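Local coordinates for salt-tolerant glutaminase (Micrococcus luteus, PDB 3AGD), which probably hydrolyses L-glutamine to L-glutamate, releasing ammonium, as a salt-tolerant member of the glutaminase family, at residues Pro4-Leu9 / Arg49-Gly54; Asn110-Ala115 / Val234-Ser239; Val120-Val125 / Lys132-Arg137; Gln248-Val253 / His305-Asp310; Gly324-Leu329 / Ile404-Leu409. All coordinates share one frame; numbering follows the deposited sequence.

Overall arrangement
The five contacts run from the inside of the glutaminase part to its surfaces and then out to the STAS part. Interactions 2 and 4 are buried, the first almost wholly apolar, the second a mixture of a histidine hydrogen bond and leucine-methionine packing; they touch through T238 and L250. Interactions 2 and 3 share helix 114-123, but in interaction 3, a partly buried contact, a buried arginine crosses the helix end. Interaction 1 packs a helix on an outer strand and is bridged by water. Interactions 1, 2 and 4 all reach the second subunit. Interaction 5, centred about 42 Å from the centre of interaction 4, is built on backbone hydrogen bonds between parallel strands.

Interaction 1 of 5, residues Pro4-Leu9 / Arg49-Gly54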
# COMPACT_ATOMS: atom_id res chain seq x y z
N PRO A 4 5.59 11.06 22.88
CA PRO A 4 5.94 12.20 22.03
C PRO A 4 4.99 12.54 20.88
O PRO A 4 4.90 13.70 20.47
CB PRO A 4 7.35 11.86 21.55
CG PRO A 4 7.35 10.37 21.53
CD PRO A 4 6.62 10.01 22.81
N ILE A 5 4.29 11.54 20.35
CA ILE A 5 3.39 11.79 19.22
C ILE A 5 2.32 12.85 19.51
O ILE A 5 2.02 13.68 18.66
CB ILE A 5 2.74 10.48 18.72
CG1 ILE A 5 3.83 9.61 18.07
CG2 ILE A 5 1.65 10.78 17.68
CD1 ILE A 5 3.34 8.31 17.51
N PRO A 6 1.71 12.82 20.71
CA PRO A 6 0.69 13.83 21.02
C PRO A 6 1.31 15.23 21.06
O PRO A 6 0.66 16.22 20.72
CB PRO A 6 0.18 13.39 22.40
CG PRO A 6 0.33 11.91 22.34
CD PRO A 6 1.70 11.74 21.72
N ASP A 7 2.57 15.30 21.48
CA ASP A 7 3.30 16.56 21.55
C ASP A 7 3.56 17.05 20.13
O ASP A 7 3.48 18.25 19.84
CB ASP A 7 4.61 16.38 22.30
CG ASP A 7 4.41 16.25 23.81
OD1 ASP A 7 5.39 15.94 24.52
OD2 ASP A 7 3.27 16.47 24.28
N TYR A 8 3.89 16.12 19.24
CA TYR A 8 4.13 16.45 17.85
C TYR A 8 2.86 17.08 17.28
O TYR A 8 2.91 18.12 16.62
CB TYR A 8 4.45 15.19 17.04
CG TYR A 8 4.30 15.41 15.55
CD1 TYR A 8 5.30 16.03 14.81
CD2 TYR A 8 3.11 15.09 14.90
CE1 TYR A 8 5.13 16.32 13.46
CE2 TYR A 8 2.92 15.37 13.56
CZ TYR A 8 3.93 16.00 12.85
OH TYR A 8 3.73 16.32 11.52
N LEU A 9 1.73 16.43 17.52
CA LEU A 9 0.45 16.92 17.03
C LEU A 9 0.14 18.30 17.60
O LEU A 9 -0.30 19.20 16.88
CB LEU A 9 -0.67 15.94 17.39
CG LEU A 9 -0.59 14.56 16.71
CD1 LEU A 9 -1.76 13.71 17.16
CD2 LEU A 9 -0.60 14.72 15.20
N ARG A 49 -4.09 2.85 20.47
CA ARG A 49 -3.79 4.15 21.04
C ARG A 49 -4.48 5.25 20.26
O ARG A 49 -4.78 5.10 19.07
CB ARG A 49 -2.27 4.39 21.04
CG ARG A 49 -1.49 3.35 21.81
CD ARG A 49 -2.04 3.16 23.21
NE ARG A 49 -1.45 2.00 23.87
CZ ARG A 49 -0.25 1.98 24.44
NH1 ARG A 49 0.50 3.08 24.45
NH2 ARG A 49 0.21 0.86 24.99
N LEU A 50 -4.73 6.36 20.93
CA LEU A 50 -5.39 7.51 20.34
C LEU A 50 -4.61 8.76 20.72
O LEU A 50 -4.80 9.32 21.80
CB LEU A 50 -6.83 7.58 20.85
CG LEU A 50 -7.77 8.61 20.23
CD1 LEU A 50 -7.88 8.38 18.72
CD2 LEU A 50 -9.14 8.48 20.89
N HIS A 51 -3.72 9.20 19.83
CA HIS A 51 -2.92 10.39 20.08
C HIS A 51 -3.63 11.57 19.44
O HIS A 51 -3.92 11.55 18.25
CB HIS A 51 -1.52 10.22 19.46
CG HIS A 51 -0.85 8.93 19.80
ND1 HIS A 51 -0.66 8.50 21.09
CD2 HIS A 51 -0.32 7.96 19.00
CE1 HIS A 51 -0.04 7.33 21.09
NE2 HIS A 51 0.18 6.98 19.83
N CYS A 52 -3.91 12.61 20.22
CA CYS A 52 -4.59 13.78 19.68
C CYS A 52 -4.11 15.10 20.24
O CYS A 52 -3.32 15.14 21.18
CB CYS A 52 -6.10 13.68 19.91
SG CYS A 52 -6.65 12.17 20.69
N ALA A 53 -4.61 16.18 19.66
CA ALA A 53 -4.26 17.53 20.07
C ALA A 53 -5.29 18.51 19.50
O ALA A 53 -5.98 18.20 18.53
CB ALA A 53 -2.87 17.89 19.57
N GLY A 54 -5.39 19.68 20.12
CA GLY A 54 -6.33 20.69 19.66
C GLY A 54 -7.77 20.33 19.96
O GLY A 54 -8.05 19.61 20.91
O HOH W 1 -1.74 16.96 22.69
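I5 lies over one face of the H51 imidazole, and this CH-pi contact, with I5 CB 4.2 Å from the ring centroid, opens the tight part of the packing. I5 CG2, left anti to the backbone N because chi1 of -68° sets CG1 beside that nitrogen, comes within 3.7 Å of H51 CB. P6 adds its ring carbon CG, 3.8 Å from H51 ND1. One turn on, L9 reaches across to the strand: CD1 presses against H51 O at 3.2 Å, while its CB meets A53 CB at 3.7 Å. Alanine suits this point, since its lone methyl lets the helix backbone come close. No direct hydrogen bond joins the segments; the looser, partly exposed side lies by the carbonyls P6 O and C52 O, where a water donates to both, at 2.8 Å from C52 O, bridging two acceptors that cannot bond to each other. The polar end of H51 turns to E341 of the second subunit, hydrogen-bonded to NE2. I5 and L9 also rest on strand 40-44, the neighbour of 50-54. An N-terminal helix packed on one face of the five-stranded antiparallel sheet, over its outer strand 50-54, is typical of the beta-lactamase-like fold to which glutaminases belong.

Interaction 2 of 5, residues Asn110-Ala115 / Val234-Ser239; sequences NAMINA and VSVMTS
V234 O, one half-turn before the V236 and M237 that meet M112, is gripped twice from within its own helix: T238 N and T238 OG1 reach it from opposite faces of its carbonyl plane, the hydroxyl at 2.7 Å. The threonine's OG1 sits beside its own backbone N (chi1 -58°), the torsion that lets a helical hydroxyl fold back on the carbonyl of the preceding turn. This helix, 227-240, packs against the loop that leads into helix 114-123, a joint in the all-helical half of the beta-lactamase-like fold. No hydrogen bond crosses the joint; the contact is mainly apolar. M112 is bent at chi2 and chi3, so that it curls round a methyl of V236: CG1 lies 3.7 Å from M112 CG and 3.9 Å from M112 CE. A flexible, unbranched thioether suits a place where it must wrap a branched neighbour. A111 CB adds a looser touch to the same methyl. The loop also serves the active site. N114, which binds L-glutamate in another structure of this protein, hydrogen-bonds through OD1 to K67 NZ, and M112 O receives a second hydrogen bond from that lysine; S64 and K67 probably form the SxxK pair of this fold. Y71 of helix 67-78 touches both A111 and V236, and T238 packs against M307 of the second subunit. Beyond V236, the M112 sulphur SD stands 4.1 Å from M237 CG, while M112 CG also lies 3.6 Å from V236 O.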
# COMPACT_ATOMS: atom_id res chain seq x y z
N ASN A 110 -18.26 6.26 -9.11
CA ASN A 110 -17.78 5.63 -7.89
C ASN A 110 -18.52 6.10 -6.64
O ASN A 110 -19.29 7.05 -6.70
CB ASN A 110 -16.27 5.86 -7.72
CG ASN A 110 -15.92 7.33 -7.60
OD1 ASN A 110 -15.45 7.95 -8.55
ND2 ASN A 110 -16.16 7.90 -6.43
N ALA A 111 -18.26 5.43 -5.52
CA ALA A 111 -18.91 5.73 -4.25
C ALA A 111 -18.51 7.03 -3.55
O ALA A 111 -19.19 7.45 -2.61
CB ALA A 111 -18.72 4.55 -3.28
N MET A 112 -17.42 7.65 -3.99
CA MET A 112 -16.93 8.89 -3.38
C MET A 112 -17.63 10.15 -3.88
O MET A 112 -17.65 11.17 -3.18
CB MET A 112 -15.42 9.03 -3.61
CG MET A 112 -14.59 7.94 -2.95
SD MET A 112 -14.83 7.85 -1.15
CE MET A 112 -15.91 6.44 -1.00
N ILE A 113 -18.21 10.09 -5.07
CA ILE A 113 -18.92 11.24 -5.63
C ILE A 113 -20.39 11.13 -5.22
O ILE A 113 -20.90 10.02 -5.00
CB ILE A 113 -18.83 11.28 -7.17
CG1 ILE A 113 -19.48 10.04 -7.77
CG2 ILE A 113 -17.37 11.37 -7.60
CD1 ILE A 113 -19.55 10.05 -9.29
N ASN A 114 -21.06 12.27 -5.12
CA ASN A 114 -22.46 12.30 -4.71
C ASN A 114 -23.34 11.28 -5.42
O ASN A 114 -23.99 10.48 -4.77
CB ASN A 114 -23.01 13.71 -4.92
CG ASN A 114 -22.46 14.70 -3.92
OD1 ASN A 114 -21.40 14.47 -3.32
ND2 ASN A 114 -23.16 15.81 -3.72
N ALA A 115 -23.34 11.31 -6.75
CA ALA A 115 -24.15 10.38 -7.53
C ALA A 115 -23.95 8.93 -7.09
O ALA A 115 -24.90 8.17 -6.97
CB ALA A 115 -23.83 10.53 -9.02
N VAL A 234 -10.93 1.31 0.99
CA VAL A 234 -9.73 2.12 0.99
C VAL A 234 -9.21 2.30 -0.44
O VAL A 234 -8.63 3.34 -0.75
CB VAL A 234 -8.66 1.51 1.90
CG1 VAL A 234 -7.45 2.43 1.95
CG2 VAL A 234 -9.24 1.32 3.31
N SER A 235 -9.42 1.32 -1.31
CA SER A 235 -8.98 1.45 -2.70
C SER A 235 -9.74 2.59 -3.37
O SER A 235 -9.15 3.45 -4.02
CB SER A 235 -9.24 0.15 -3.49
OG SER A 235 -8.33 -0.88 -3.13
N VAL A 236 -11.06 2.60 -3.18
CA VAL A 236 -11.91 3.64 -3.77
C VAL A 236 -11.58 5.03 -3.21
O VAL A 236 -11.66 6.03 -3.93
CB VAL A 236 -13.39 3.30 -3.54
CG1 VAL A 236 -14.29 4.45 -3.98
CG2 VAL A 236 -13.74 2.03 -4.31
N MET A 237 -11.21 5.09 -1.93
CA MET A 237 -10.84 6.36 -1.30
C MET A 237 -9.55 6.85 -1.96
O MET A 237 -9.40 8.03 -2.27
CB MET A 237 -10.58 6.15 0.21
CG MET A 237 -11.82 6.08 1.08
SD MET A 237 -11.40 5.63 2.80
CE MET A 237 -10.58 7.12 3.35
N THR A 238 -8.63 5.93 -2.17
CA THR A 238 -7.35 6.25 -2.78
C THR A 238 -7.54 6.86 -4.17
O THR A 238 -7.03 7.94 -4.45
CB THR A 238 -6.47 4.99 -2.90
OG1 THR A 238 -6.27 4.42 -1.59
CG2 THR A 238 -5.11 5.32 -3.50
N SER A 239 -8.29 6.18 -5.02
CA SER A 239 -8.52 6.64 -6.39
C SER A 239 -9.32 7.93 -6.56
O SER A 239 -9.00 8.73 -7.44
CB SER A 239 -9.20 5.53 -7.20
OG SER A 239 -8.37 4.39 -7.29

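Interaction 3 of 5, residues Val120-Val125 / Lys132-Arg137; sequences VHQLLV and KERLDR
R134 lays its side chain across the end of helix 114-123, where the carbonyls of H121 and Q122 point out of the last turn. Its CD comes within 3.0 Å of H121 O, a tight approach. The guanidinium group then passes flat over Q122 O, which stands 3.1 Å above the plane, offset toward the rim; the N-H groups point elsewhere, and none hydrogen-bonds this oxygen. Near its base, R134 CB lies 3.8 Å from H121 CE1. L124 completes the inner layer: its CD1 is held over the centre of the H121 ring and also reaches R134 O at 3.4 Å. H121 ND1 is buried with no partner in the model. V125 points at the next turn of helix 131-146, CG2 lying 3.6 Å from R137 CB. The outer shell fixes these groups. NH1 of R134 hydrogen-bonds G126 O in the connecting loop, whereas its NH2 makes a weak, long ion pair with D182. That carboxylate also accepts from Q122 NE2, a shared acceptor that probably helps Q122 NE2 and R134 NH2 to lie near each other. The R137 guanidinium is held by salt bridges to E140 and D77. This tight helix-loop-helix puts a cation at a helix C-terminus, where the carbonyl ends would probably welcome positive charge.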
# COMPACT_ATOMS: atom_id res chain seq x y z
N VAL A 120 -25.35 4.29 -3.35
CA VAL A 120 -24.96 3.47 -2.21
C VAL A 120 -26.03 3.48 -1.11
O VAL A 120 -26.37 2.44 -0.56
CB VAL A 120 -23.63 3.98 -1.60
CG1 VAL A 120 -23.45 3.42 -0.18
CG2 VAL A 120 -22.46 3.55 -2.48
N HIS A 121 -26.56 4.66 -0.80
CA HIS A 121 -27.58 4.76 0.24
C HIS A 121 -28.82 3.95 -0.14
O HIS A 121 -29.44 3.31 0.72
CB HIS A 121 -27.96 6.23 0.47
CG HIS A 121 -28.64 6.47 1.77
ND1 HIS A 121 -29.96 6.12 2.01
CD2 HIS A 121 -28.18 6.98 2.94
CE1 HIS A 121 -30.27 6.40 3.26
NE2 HIS A 121 -29.21 6.92 3.85
N GLN A 122 -29.16 3.96 -1.42
CA GLN A 122 -30.31 3.23 -1.96
C GLN A 122 -30.15 1.71 -1.82
O GLN A 122 -31.13 0.98 -1.83
CB GLN A 122 -30.51 3.60 -3.44
CG GLN A 122 -31.41 2.65 -4.25
CD GLN A 122 -32.90 2.91 -4.07
OE1 GLN A 122 -33.48 3.76 -4.76
NE2 GLN A 122 -33.53 2.19 -3.15
N LEU A 123 -28.91 1.25 -1.69
CA LEU A 123 -28.62 -0.18 -1.57
C LEU A 123 -28.48 -0.69 -0.14
O LEU A 123 -28.55 -1.89 0.10
CB LEU A 123 -27.31 -0.51 -2.29
CG LEU A 123 -27.18 -0.41 -3.81
CD1 LEU A 123 -25.72 -0.20 -4.19
CD2 LEU A 123 -27.76 -1.66 -4.46
N LEU A 124 -28.29 0.23 0.79
CA LEU A 124 -28.04 -0.07 2.19
C LEU A 124 -28.49 -1.34 2.93
O LEU A 124 -27.64 -2.06 3.45
CB LEU A 124 -28.40 1.15 3.04
CG LEU A 124 -27.23 2.14 2.99
CD1 LEU A 124 -27.50 3.35 3.86
CD2 LEU A 124 -25.96 1.41 3.45
N VAL A 125 -29.78 -1.63 3.01
CA VAL A 125 -30.21 -2.82 3.75
C VAL A 125 -30.63 -4.00 2.89
O VAL A 125 -30.23 -5.14 3.14
CB VAL A 125 -31.36 -2.45 4.71
CG1 VAL A 125 -31.87 -3.69 5.43
CG2 VAL A 125 -30.89 -1.42 5.71
N LYS A 132 -36.53 4.64 6.64
CA LYS A 132 -36.08 4.64 8.03
C LYS A 132 -35.03 3.58 8.32
O LYS A 132 -34.07 3.84 9.05
CB LYS A 132 -37.24 4.40 8.99
CG LYS A 132 -36.81 4.45 10.45
CD LYS A 132 -37.47 5.65 11.12
CE LYS A 132 -36.86 5.98 12.48
NZ LYS A 132 -36.04 4.90 13.10
N GLU A 133 -35.22 2.39 7.77
CA GLU A 133 -34.27 1.31 7.98
C GLU A 133 -32.93 1.66 7.33
O GLU A 133 -31.87 1.33 7.86
CB GLU A 133 -34.78 -0.00 7.38
CG GLU A 133 -36.09 -0.51 7.95
CD GLU A 133 -36.51 -1.82 7.33
OE1 GLU A 133 -36.29 -2.88 7.95
OE2 GLU A 133 -37.06 -1.80 6.22
N ARG A 134 -32.98 2.31 6.17
CA ARG A 134 -31.75 2.68 5.49
C ARG A 134 -30.97 3.73 6.28
O ARG A 134 -29.75 3.65 6.39
CB ARG A 134 -32.05 3.19 4.07
CG ARG A 134 -32.62 2.12 3.13
CD ARG A 134 -32.08 2.33 1.72
NE ARG A 134 -32.97 1.86 0.66
CZ ARG A 134 -33.35 0.61 0.48
NH1 ARG A 134 -32.94 -0.34 1.29
NH2 ARG A 134 -34.15 0.30 -0.54
N LEU A 135 -31.68 4.71 6.84
CA LEU A 135 -31.00 5.74 7.62
C LEU A 135 -30.42 5.09 8.87
O LEU A 135 -29.26 5.33 9.21
CB LEU A 135 -31.98 6.85 8.04
CG LEU A 135 -31.38 8.26 8.16
CD1 LEU A 135 -32.33 9.14 8.96
CD2 LEU A 135 -30.02 8.22 8.83
N ASP A 136 -31.21 4.26 9.55
CA ASP A 136 -30.72 3.58 10.74
C ASP A 136 -29.45 2.80 10.41
O ASP A 136 -28.50 2.79 11.19
CB ASP A 136 -31.76 2.60 11.31
CG ASP A 136 -32.93 3.31 11.99
OD1 ASP A 136 -32.78 4.50 12.37
OD2 ASP A 136 -33.99 2.68 12.16
N ARG A 137 -29.42 2.15 9.25
CA ARG A 137 -28.26 1.37 8.84
C ARG A 137 -27.02 2.26 8.64
O ARG A 137 -25.91 1.90 9.04
CB ARG A 137 -28.57 0.59 7.56
CG ARG A 137 -27.41 -0.27 7.04
CD ARG A 137 -26.90 -1.23 8.11
NE ARG A 137 -25.92 -2.16 7.57
CZ ARG A 137 -24.87 -2.62 8.25
NH1 ARG A 137 -24.03 -3.47 7.69
NH2 ARG A 137 -24.66 -2.20 9.49

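Interaction 4 of 5, residues Gln248-Val253 / His305-Asp310; sequences QWLADV and HLMDGD
A short helix, 249-252, meets a type I beta turn, H305 to D308, with L250 and A251 on one side and H305 and M307 on the other. H305 is the joint between them, and each ring nitrogen has its own task. NE2 donates to A251 O at 3.3 Å, in the plane of the ring but well above the carbonyl plane, a rather long bond. ND1 accepts from M307 N at 2.9 Å, with an N-H...N angle of 162°, so the ring is tied to its own turn as well. Because one nitrogen gives and the other takes, histidine fits where neither a pure donor nor a pure acceptor would. Swinging CG anti to the backbone N (chi1 -163°) carries the imidazole back toward the helix. Within the beta-lactamase-like fold this loop follows helix 289-301, which covers W249, and V253 O is bonded by S299 OG of that helix. Q248 caps the helix start, its OE1 accepting from A251 N at 3.0 Å, while Q248 N donates to D252 OD2. The apolar layer is made by L250: CD2 lies 3.9 Å from L306 CD2 and 3.8 Å from M307 CE, the chains meeting at about a right angle. L250 also packs on S235 of the second subunit, and M307 on its R231.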
# COMPACT_ATOMS: atom_id res chain seq x y z
N GLN A 248 -1.13 15.48 -7.09
CA GLN A 248 -1.74 14.16 -7.22
C GLN A 248 -1.56 13.52 -5.85
O GLN A 248 -0.45 13.14 -5.47
CB GLN A 248 -1.02 13.35 -8.30
CG GLN A 248 -1.90 12.32 -9.01
CD GLN A 248 -1.91 10.98 -8.33
OE1 GLN A 248 -0.93 10.56 -7.72
NE2 GLN A 248 -3.03 10.27 -8.45
N TRP A 249 -2.66 13.42 -5.11
CA TRP A 249 -2.68 12.90 -3.75
C TRP A 249 -1.94 11.60 -3.45
O TRP A 249 -1.12 11.56 -2.54
CB TRP A 249 -4.13 12.79 -3.26
CG TRP A 249 -4.24 12.70 -1.78
CD1 TRP A 249 -4.38 11.56 -1.03
CD2 TRP A 249 -4.20 13.79 -0.85
NE1 TRP A 249 -4.44 11.89 0.31
CE2 TRP A 249 -4.33 13.24 0.44
CE3 TRP A 249 -4.07 15.18 -0.99
CZ2 TRP A 249 -4.34 14.04 1.59
CZ3 TRP A 249 -4.07 15.97 0.15
CH2 TRP A 249 -4.21 15.40 1.43
N LEU A 250 -2.22 10.54 -4.20
CA LEU A 250 -1.55 9.27 -3.96
C LEU A 250 -0.03 9.43 -4.02
O LEU A 250 0.68 8.98 -3.12
CB LEU A 250 -2.03 8.23 -4.98
CG LEU A 250 -1.47 6.79 -4.96
CD1 LEU A 250 -0.24 6.72 -5.82
CD2 LEU A 250 -1.18 6.33 -3.53
N ALA A 251 0.47 10.09 -5.06
CA ALA A 251 1.92 10.28 -5.20
C ALA A 251 2.53 11.22 -4.17
O ALA A 251 3.55 10.89 -3.55
CB ALA A 251 2.25 10.77 -6.61
N ASP A 252 1.93 12.39 -3.99
CA ASP A 252 2.46 13.37 -3.06
C ASP A 252 2.28 13.05 -1.58
O ASP A 252 3.18 13.27 -0.78
CB ASP A 252 1.85 14.76 -3.31
CG ASP A 252 2.01 15.22 -4.75
OD1 ASP A 252 3.01 14.86 -5.40
OD2 ASP A 252 1.12 15.95 -5.23
N VAL A 253 1.11 12.53 -1.21
CA VAL A 253 0.81 12.25 0.19
C VAL A 253 0.80 10.76 0.51
O VAL A 253 1.39 10.32 1.50
CB VAL A 253 -0.55 12.89 0.59
CG1 VAL A 253 -0.71 12.91 2.09
CG2 VAL A 253 -0.63 14.31 0.04
N HIS A 305 3.35 6.61 3.86
CA HIS A 305 2.93 6.53 2.48
C HIS A 305 2.44 5.13 2.17
O HIS A 305 3.01 4.15 2.64
CB HIS A 305 4.10 6.89 1.56
CG HIS A 305 3.69 7.23 0.16
ND1 HIS A 305 3.15 6.31 -0.70
CD2 HIS A 305 3.72 8.41 -0.51
CE1 HIS A 305 2.85 6.90 -1.85
NE2 HIS A 305 3.19 8.18 -1.76
N LEU A 306 1.39 5.05 1.36
CA LEU A 306 0.81 3.78 0.98
C LEU A 306 1.81 2.85 0.30
O LEU A 306 1.64 1.63 0.31
CB LEU A 306 -0.37 4.03 0.02
CG LEU A 306 -1.20 2.82 -0.39
CD1 LEU A 306 -1.93 2.26 0.83
CD2 LEU A 306 -2.20 3.22 -1.46
N MET A 307 2.86 3.42 -0.28
CA MET A 307 3.86 2.63 -1.00
C MET A 307 5.09 2.15 -0.22
O MET A 307 6.00 1.58 -0.82
CB MET A 307 4.35 3.42 -2.22
CG MET A 307 3.26 3.84 -3.19
SD MET A 307 2.34 2.45 -3.86
CE MET A 307 0.78 3.20 -4.22
N ASP A 308 5.16 2.37 1.08
CA ASP A 308 6.35 1.89 1.78
C ASP A 308 6.29 0.40 2.09
O ASP A 308 5.21 -0.16 2.29
CB ASP A 308 6.64 2.69 3.04
CG ASP A 308 5.42 2.92 3.87
OD1 ASP A 308 5.38 3.94 4.59
OD2 ASP A 308 4.51 2.06 3.81
N GLY A 309 7.45 -0.23 2.11
CA GLY A 309 7.52 -1.66 2.36
C GLY A 309 7.62 -2.05 3.82
O GLY A 309 8.48 -2.84 4.20
N ASP A 310 6.73 -1.50 4.64
CA ASP A 310 6.73 -1.80 6.07
C ASP A 310 6.00 -3.12 6.29
O ASP A 310 4.86 -3.14 6.77
CB ASP A 310 6.02 -0.67 6.83
CG ASP A 310 6.11 -0.85 8.33
OD1 ASP A 310 6.06 -2.00 8.80
OD2 ASP A 310 6.23 0.18 9.04

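Interaction 5 of 5, residues Gly324-Leu329 / Ile404-Leu409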
# COMPACT_ATOMS: atom_id res chain seq x y z
N GLY A 324 21.45 -30.49 18.64
CA GLY A 324 21.76 -31.80 18.12
C GLY A 324 20.86 -32.20 16.97
O GLY A 324 20.98 -31.69 15.86
N ASP A 325 19.94 -33.11 17.25
CA ASP A 325 19.03 -33.61 16.24
C ASP A 325 17.74 -32.81 16.09
O ASP A 325 16.93 -33.09 15.21
CB ASP A 325 18.66 -35.05 16.56
CG ASP A 325 18.12 -35.19 17.96
OD1 ASP A 325 18.93 -35.20 18.92
OD2 ASP A 325 16.88 -35.27 18.11
N ARG A 326 17.52 -31.82 16.96
CA ARG A 326 16.30 -31.06 16.81
C ARG A 326 16.48 -29.56 16.65
O ARG A 326 17.40 -28.96 17.20
CB ARG A 326 15.31 -31.35 17.94
CG ARG A 326 15.63 -30.75 19.30
CD ARG A 326 14.39 -30.91 20.18
NE ARG A 326 13.84 -32.26 20.08
CZ ARG A 326 12.62 -32.61 20.46
NH1 ARG A 326 12.21 -33.87 20.32
NH2 ARG A 326 11.79 -31.70 20.98
N VAL A 327 15.57 -28.99 15.88
CA VAL A 327 15.57 -27.57 15.58
C VAL A 327 14.33 -26.91 16.18
O VAL A 327 13.24 -27.47 16.14
CB VAL A 327 15.60 -27.37 14.05
CG1 VAL A 327 15.35 -25.92 13.69
CG2 VAL A 327 16.94 -27.84 13.50
N PHE A 328 14.51 -25.72 16.75
CA PHE A 328 13.39 -24.98 17.33
C PHE A 328 13.18 -23.78 16.44
O PHE A 328 14.04 -22.91 16.33
CB PHE A 328 13.71 -24.54 18.76
CG PHE A 328 14.14 -25.65 19.65
CD1 PHE A 328 15.37 -26.28 19.44
CD2 PHE A 328 13.31 -26.13 20.65
CE1 PHE A 328 15.76 -27.37 20.22
CE2 PHE A 328 13.69 -27.22 21.44
CZ PHE A 328 14.91 -27.84 21.22
N LEU A 329 12.02 -23.74 15.79
CA LEU A 329 11.69 -22.66 14.89
C LEU A 329 10.50 -21.89 15.48
O LEU A 329 9.38 -22.38 15.48
CB LEU A 329 11.32 -23.25 13.53
CG LEU A 329 11.35 -22.39 12.26
CD1 LEU A 329 10.68 -23.18 11.15
CD2 LEU A 329 10.63 -21.08 12.46
N ILE A 404 18.74 -33.64 10.86
CA ILE A 404 17.73 -33.00 11.69
C ILE A 404 16.60 -34.03 11.81
O ILE A 404 16.12 -34.54 10.80
CB ILE A 404 17.20 -31.71 11.02
CG1 ILE A 404 18.33 -30.67 10.95
CG2 ILE A 404 16.01 -31.15 11.80
CD1 ILE A 404 17.98 -29.38 10.24
N ARG A 405 16.22 -34.36 13.04
CA ARG A 405 15.16 -35.35 13.25
C ARG A 405 13.85 -34.74 13.73
O ARG A 405 12.76 -35.25 13.44
CB ARG A 405 15.63 -36.43 14.24
CG ARG A 405 16.74 -37.30 13.67
CD ARG A 405 17.18 -38.44 14.60
NE ARG A 405 17.92 -39.43 13.83
CZ ARG A 405 19.24 -39.58 13.86
NH1 ARG A 405 19.99 -38.82 14.64
NH2 ARG A 405 19.81 -40.47 13.06
N THR A 406 13.94 -33.64 14.47
CA THR A 406 12.74 -32.99 14.97
C THR A 406 12.78 -31.48 14.84
O THR A 406 13.81 -30.84 15.08
CB THR A 406 12.49 -33.35 16.45
OG1 THR A 406 12.28 -34.76 16.58
CG2 THR A 406 11.26 -32.62 16.98
N VAL A 407 11.66 -30.91 14.42
CA VAL A 407 11.53 -29.47 14.29
C VAL A 407 10.34 -29.07 15.15
O VAL A 407 9.22 -29.53 14.93
CB VAL A 407 11.26 -29.05 12.81
CG1 VAL A 407 10.85 -27.57 12.76
CG2 VAL A 407 12.52 -29.25 11.97
N VAL A 408 10.60 -28.24 16.14
CA VAL A 408 9.54 -27.75 17.01
C VAL A 408 9.07 -26.44 16.38
O VAL A 408 9.84 -25.48 16.28
CB VAL A 408 10.07 -27.46 18.44
CG1 VAL A 408 8.95 -26.93 19.32
CG2 VAL A 408 10.65 -28.73 19.04
N LEU A 409 7.81 -26.41 15.94
CA LEU A 409 7.25 -25.21 15.33
C LEU A 409 6.39 -24.48 16.36
O LEU A 409 5.24 -24.85 16.59
CB LEU A 409 6.38 -25.59 14.12
CG LEU A 409 6.43 -24.69 12.88
CD1 LEU A 409 5.24 -25.00 11.98
CD2 LEU A 409 6.40 -23.22 13.29
O HOH W 2 14.39 -35.58 18.23
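With chi1 at 74°, R326 holds CG between its backbone N and carbonyl carbon, and the bend at chi3 then folds the guanidinium back across the neighbouring strand. T406 has CG2 anti to its own N, which stands that methyl over the centre of the guanidinium, 3.6 Å above the plane. The two side chains run side by side from paired residues of parallel strands 326-329 and 406-409. The ladder itself is in the backbone: V327 N donates to T406 O at 2.7 Å, V408 N to V327 O, and L329 N to V408 O at 2.8 Å. Where the strand pair begins, D325 O is gripped by two amides, R405 N at 2.6 Å and T406 N at 3.1 Å. A water links D325 OD2 to T406 OG1. F328 and V408 share the face of R326 and T406, CD2 of the ring lying 4.1 Å from V408 CG2. On the opposite face V327 CG2 meets I404 CD1 at 3.8 Å, beside V407, L329 and L409, and L409 packs on helix 419-434. Beta-branched residues suit such extended strands of the STAS sheet. The chemistry thus splits by face: aliphatic against a helix on one; on the other the R326 cation lies on the T406 methyl near V408, with a weak bond to that water and a long, weak ion pair to E440, which probably helps to accommodate its charge.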